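Local coordinates for EchA16_2 (Mycobacterium avium subsp. paratuberculosis, PDB 3QYR), which probably catalyses the reversible hydration of 2-enoyl-CoA thioesters, as an enoyl-CoA hydratase of the crotonase superfamily, at residues 99-104 with 121-126; 106-111 with 135-140. One frame throughout, in Å; residues are numbered along the deposited sequence.

Contact 1. Residues 99-104 with 121-126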
loop_
_atom_site.group_PDB
_atom_site.type_symbol
_atom_site.label_atom_id
_atom_site.label_comp_id
_atom_site.label_asym_id
_atom_site.label_seq_id
_atom_site.Cartn_x
_atom_site.Cartn_y
_atom_site.Cartn_z
ATOM N N ASN A 99 -10.326 -30.751 14.088
ATOM C CA ASN A 99 -10.376 -32.158 14.443
ATOM C C ASN A 99 -10.004 -33.131 13.336
ATOM O O ASN A 99 -9.732 -34.268 13.643
ATOM C CB ASN A 99 -11.782 -32.526 14.890
ATOM C CG ASN A 99 -12.821 -32.227 13.826
ATOM O OD1 ASN A 99 -12.944 -31.086 13.367
ATOM N ND2 ASN A 99 -13.575 -33.249 13.426
ATOM N N GLY A 100 -10.031 -32.714 12.066
ATOM C CA GLY A 100 -9.696 -33.607 10.963
ATOM C C GLY A 100 -9.459 -32.826 9.685
ATOM O O GLY A 100 -9.095 -31.682 9.736
ATOM N N ALA A 101 -9.664 -33.445 8.532
ATOM C CA ALA A 101 -9.497 -32.762 7.247
ATOM C C ALA A 101 -10.291 -31.424 7.163
ATOM O O ALA A 101 -11.481 -31.332 7.560
ATOM C CB ALA A 101 -9.888 -33.697 6.083
ATOM N N ALA A 102 -9.577 -30.416 6.672
ATOM C CA ALA A 102 -10.122 -29.125 6.254
ATOM C C ALA A 102 -9.704 -28.931 4.788
ATOM O O ALA A 102 -8.523 -28.768 4.478
ATOM C CB ALA A 102 -9.540 -28.032 7.088
ATOM N N VAL A 103 -10.666 -28.950 3.889
ATOM C CA VAL A 103 -10.381 -28.978 2.471
ATOM C C VAL A 103 -11.127 -27.872 1.782
ATOM O O VAL A 103 -12.325 -27.721 1.995
ATOM C CB VAL A 103 -10.841 -30.299 1.875
ATOM C CG1 VAL A 103 -10.476 -30.387 0.372
ATOM C CG2 VAL A 103 -10.236 -31.461 2.715
ATOM N N THR A 104 -10.383 -27.082 1.002
ATOM C CA THR A 104 -10.949 -26.106 0.078
ATOM C C THR A 104 -11.744 -25.046 0.836
ATOM O O THR A 104 -11.168 -24.292 1.602
ATOM C CB THR A 104 -11.696 -26.848 -1.030
ATOM O OG1 THR A 104 -10.780 -27.802 -1.610
ATOM C CG2 THR A 104 -12.212 -25.903 -2.130
ATOM N N ASN A 121 -4.936 -35.694 14.102
ATOM C CA ASN A 121 -5.824 -36.007 12.982
ATOM C C ASN A 121 -6.055 -34.943 11.903
ATOM O O ASN A 121 -6.517 -35.280 10.813
ATOM C CB ASN A 121 -7.205 -36.351 13.499
ATOM C CG ASN A 121 -7.505 -37.762 13.309
ATOM O OD1 ASN A 121 -7.987 -38.174 12.222
ATOM N ND2 ASN A 121 -7.155 -38.580 14.345
ATOM N N ALA A 122 -5.790 -33.682 12.218
ATOM C CA ALA A 122 -6.012 -32.602 11.257
ATOM C C ALA A 122 -5.147 -32.805 10.048
ATOM O O ALA A 122 -4.058 -33.384 10.124
ATOM C CB ALA A 122 -5.715 -31.265 11.881
ATOM N N ARG A 123 -5.679 -32.379 8.921
ATOM C CA ARG A 123 -4.881 -32.218 7.718
ATOM C C ARG A 123 -5.582 -31.201 6.836
ATOM O O ARG A 123 -6.763 -30.860 7.072
ATOM C CB ARG A 123 -4.557 -33.542 7.003
ATOM C CG ARG A 123 -5.705 -34.391 6.725
ATOM C CD ARG A 123 -5.304 -35.790 6.260
ATOM N NE ARG A 123 -6.523 -36.591 6.123
ATOM C CZ ARG A 123 -6.669 -37.664 5.340
ATOM N NH1 ARG A 123 -5.655 -38.125 4.606
ATOM N NH2 ARG A 123 -7.846 -38.284 5.293
ATOM N N PHE A 124 -4.828 -30.640 5.895
ATOM C CA PHE A 124 -5.275 -29.464 5.171
ATOM C C PHE A 124 -4.967 -29.592 3.678
ATOM O O PHE A 124 -3.882 -30.063 3.294
ATOM C CB PHE A 124 -4.575 -28.213 5.705
ATOM C CG PHE A 124 -4.707 -27.987 7.190
ATOM C CD1 PHE A 124 -3.760 -28.504 8.075
ATOM C CD2 PHE A 124 -5.747 -27.203 7.700
ATOM C CE1 PHE A 124 -3.863 -28.275 9.446
ATOM C CE2 PHE A 124 -5.858 -26.954 9.050
ATOM C CZ PHE A 124 -4.901 -27.489 9.941
ATOM N N ALA A 125 -5.907 -29.137 2.845
ATOM C CA ALA A 125 -5.761 -29.291 1.406
ATOM C C ALA A 125 -6.569 -28.317 0.614
ATOM O O ALA A 125 -7.687 -28.018 0.988
ATOM C CB ALA A 125 -6.130 -30.716 0.993
ATOM N N ASP A 126 -6.025 -27.875 -0.509
ATOM C CA ASP A 126 -6.754 -27.025 -1.450
ATOM C C ASP A 126 -6.990 -27.721 -2.787
ATOM O O ASP A 126 -6.041 -27.943 -3.540
ATOM C CB ASP A 126 -5.988 -25.717 -1.721
ATOM C CG ASP A 126 -6.648 -24.875 -2.831
ATOM O OD1 ASP A 126 -7.857 -25.091 -3.086
ATOM O OD2 ASP A 126 -5.963 -24.012 -3.434
#
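The carbonyl oxygen of A125 is approached by two consecutive residues of the other strand: the amide T104 N donates to A125 O over 2.9 Å, and V103 CA lies 3.2 Å from the same A125 O in a CA-H...O contact. The N-H...O angle of 157° marks the hydrogen bond as fairly straight. One residue pair back, A102 bonds through both its backbone polar atoms, with A102 N donating to R123 O at 2.9 Å and A102 O accepting from A125 N at 3.1 Å. Bonds to the two residues flanking F124 are the signature of parallel pairing, and the short strand axes, 13° apart in direction, agree. Side chains alternate between the faces. On one, A102 CB meets F124 CD2 at 3.9 Å, oblique to the ring. On the other, V103 CG1 is turned anti to the backbone N (chi1 -177°) and lies a loose 4.4 Å from A125 CB. Toward the N-terminal end, N121 CB packs against N99 O at 3.3 Å, while G100 CA meets N121 O and A122 CA meets G100 O in CA-H...O contacts. At the far end T104 OG1 bonds to T127, while the D126 carboxylate is held by S156 and H128. The pair belongs to the small sheet of this crotonase-like fold: strand 123-125 is its middle member, bonded through F124 to L162 of strand 162-163, while A122 and F124 lean on I98 of strand 94-98 in the larger sheet.

Contact 2. Residues 106-111 with 135-140. With EDO (1,2-ethanediol), chain G.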
loop_
_atom_site.group_PDB
_atom_site.type_symbol
_atom_site.label_atom_id
_atom_site.label_comp_id
_atom_site.label_asym_id
_atom_site.label_seq_id
_atom_site.Cartn_x
_atom_site.Cartn_y
_atom_site.Cartn_z
ATOM N N GLY A 106 -13.408 -25.442 3.418
ATOM C CA GLY A 106 -13.177 -25.778 4.818
ATOM C C GLY A 106 -11.794 -25.336 5.253
ATOM O O GLY A 106 -11.591 -25.003 6.419
ATOM N N LEU A 107 -10.846 -25.318 4.317
ATOM C CA LEU A 107 -9.534 -24.723 4.576
ATOM C C LEU A 107 -9.668 -23.224 4.721
ATOM O O LEU A 107 -9.044 -22.634 5.587
ATOM C CB LEU A 107 -8.514 -25.040 3.467
ATOM C CG LEU A 107 -7.099 -24.469 3.679
ATOM C CD1 LEU A 107 -6.592 -24.742 5.143
ATOM C CD2 LEU A 107 -6.113 -25.013 2.636
ATOM N N GLU A 108 -10.506 -22.619 3.890
ATOM C CA GLU A 108 -10.830 -21.191 4.051
ATOM C C GLU A 108 -11.473 -20.837 5.403
ATOM O O GLU A 108 -11.055 -19.882 6.050
ATOM C CB GLU A 108 -11.637 -20.671 2.846
ATOM C CG GLU A 108 -10.694 -20.492 1.638
ATOM C CD GLU A 108 -11.390 -20.085 0.367
ATOM O OE1 GLU A 108 -12.236 -20.841 -0.087
ATOM O OE2 GLU A 108 -11.072 -19.028 -0.211
ATOM N N LEU A 109 -12.435 -21.616 5.863
ATOM C CA LEU A 109 -12.989 -21.380 7.197
ATOM C C LEU A 109 -11.881 -21.383 8.241
ATOM O O LEU A 109 -11.823 -20.506 9.089
ATOM C CB LEU A 109 -14.052 -22.411 7.577
ATOM C CG LEU A 109 -15.432 -22.401 6.909
ATOM C CD1 LEU A 109 -16.353 -23.404 7.655
ATOM C CD2 LEU A 109 -16.059 -21.043 6.898
ATOM N N ALA A 110 -10.964 -22.340 8.168
ATOM C CA ALA A 110 -9.853 -22.381 9.154
ATOM C C ALA A 110 -8.958 -21.147 9.079
ATOM O O ALA A 110 -8.508 -20.646 10.100
ATOM C CB ALA A 110 -9.019 -23.630 8.972
ATOM N N LEU A 111 -8.694 -20.685 7.863
ATOM C CA LEU A 111 -7.836 -19.517 7.610
ATOM C C LEU A 111 -8.454 -18.230 8.168
ATOM O O LEU A 111 -7.733 -17.301 8.565
ATOM C CB LEU A 111 -7.494 -19.373 6.107
ATOM C CG LEU A 111 -6.421 -20.372 5.602
ATOM C CD1 LEU A 111 -6.380 -20.468 4.118
ATOM C CD2 LEU A 111 -5.007 -20.029 6.099
ATOM N N PRO A 135 -10.766 -19.672 -5.945
ATOM C CA PRO A 135 -11.285 -19.353 -4.622
ATOM C C PRO A 135 -11.822 -17.923 -4.473
ATOM O O PRO A 135 -11.297 -17.007 -5.117
ATOM C CB PRO A 135 -10.050 -19.509 -3.737
ATOM C CG PRO A 135 -8.961 -19.141 -4.613
ATOM C CD PRO A 135 -9.300 -19.755 -5.933
ATOM N N THR A 136 -12.832 -17.755 -3.609
ATOM C CA THR A 136 -13.456 -16.469 -3.328
ATOM C C THR A 136 -13.635 -16.184 -1.833
ATOM O O THR A 136 -14.231 -15.145 -1.452
ATOM C CB THR A 136 -14.837 -16.399 -3.988
ATOM O OG1 THR A 136 -15.587 -17.589 -3.666
ATOM C CG2 THR A 136 -14.703 -16.269 -5.486
ATOM N N TRP A 137 -13.109 -17.085 -0.992
ATOM C CA TRP A 137 -13.129 -16.900 0.460
ATOM C C TRP A 137 -11.728 -16.652 1.034
ATOM O O TRP A 137 -11.440 -17.014 2.190
ATOM C CB TRP A 137 -13.770 -18.101 1.129
ATOM C CG TRP A 137 -15.236 -18.203 1.030
ATOM C CD1 TRP A 137 -16.071 -17.417 0.316
ATOM C CD2 TRP A 137 -16.052 -19.198 1.660
ATOM N NE1 TRP A 137 -17.372 -17.843 0.472
ATOM C CE2 TRP A 137 -17.383 -18.940 1.296
ATOM C CE3 TRP A 137 -15.784 -20.284 2.508
ATOM C CZ2 TRP A 137 -18.448 -19.732 1.744
ATOM C CZ3 TRP A 137 -16.837 -21.071 2.937
ATOM C CH2 TRP A 137 -18.154 -20.793 2.557
ATOM N N GLY A 138 -10.853 -16.038 0.240
ATOM C CA GLY A 138 -9.560 -15.582 0.733
ATOM C C GLY A 138 -8.417 -16.570 0.783
ATOM O O GLY A 138 -7.335 -16.232 1.254
ATOM N N LEU A 139 -8.604 -17.793 0.318
ATOM C CA LEU A 139 -7.471 -18.726 0.255
ATOM C C LEU A 139 -6.236 -18.124 -0.441
ATOM O O LEU A 139 -5.103 -18.278 0.033
ATOM C CB LEU A 139 -7.861 -20.033 -0.441
ATOM C CG LEU A 139 -6.782 -21.131 -0.389
ATOM C CD1 LEU A 139 -7.359 -22.500 -0.117
ATOM C CD2 LEU A 139 -5.935 -21.107 -1.662
ATOM N N SER A 140 -6.433 -17.417 -1.554
ATOM C CA SER A 140 -5.271 -16.980 -2.353
ATOM C C SER A 140 -4.455 -15.917 -1.640
ATOM O O SER A 140 -3.289 -15.714 -1.968
ATOM C CB SER A 140 -5.675 -16.551 -3.758
ATOM O OG SER A 140 -6.700 -15.593 -3.736
HETATM C C1 EDO G . -14.567 -20.312 -1.754
HETATM O O1 EDO G . -13.361 -20.205 -2.495
HETATM C C2 EDO G . -15.193 -21.700 -1.836
HETATM O O2 EDO G . -14.697 -22.503 -2.905
HETATM O O HOH W 1 -9.944 -17.154 4.518
#
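Residues 106-111 of helix 105-112 face the turn that leads into helix 139-147, with E108 and L139 closest in backbone at a CA-CA distance of 5.6 Å. E108 carries most of the contact: its chain, extended beyond CG, reaches across to the turn, and its CG packs 3.5 Å from L139 CB. OE2 is modelled beside L139 N and W137 N, but it also crowds the W137 backbone, so its bonds to these amides are doubtful. E108 OE1 accepts from O1 of a bound 1,2-ethanediol at 2.7 Å. T136 N donates to the same ethanediol O1 at 2.7 Å and 163°, and H128 bonds to this molecule too. The diol probably comes from the crystallisation liquor, though it may mark a pocket. In crotonase, the helix following the glycine-rich segment bears an active-site glutamate, and E108 probably occupies the equivalent position. W137 lies against the diol, with ethanediol C1 3.5 Å above one face of the indole, offset toward its rim. W137 NE1 is bonded to S84 O, and F41 meets the indole edge-to-face. L109 lies alongside W137, L109 CD2 being 4.0 Å from W137 CZ3. L107 CD2 touches L139 CD1 at 3.9 Å, the two leucines crossing at about a right angle. A water donates to W137 O and, weakly, to E108 O. P135 and L139 also pack on L204 and Y208 of the second subunit.

How the contacts relate
From the N terminus, the chain runs through strand 101-103 straight into helix 105-112, then along strand 115-119 of the larger sheet before strand 123-125 pairs with strand 101-103; there contact 1 closes its loop. Continuing past 126, the chain reaches the loop and helix start at 135-140, which close contact 2 on helix 105-112. The segments alternate, so the two loops cross rather than nest. Their centres lie about 12 Å apart, yet they touch: F124 CD2 is 3.6 Å from L107 CD1, and D126 OD2 is 3.4 Å from L139 CD2. L107 thus joins the small sheet to the helix pair, tying 101-103 and 123-125 to helices 105-112 and 139-147.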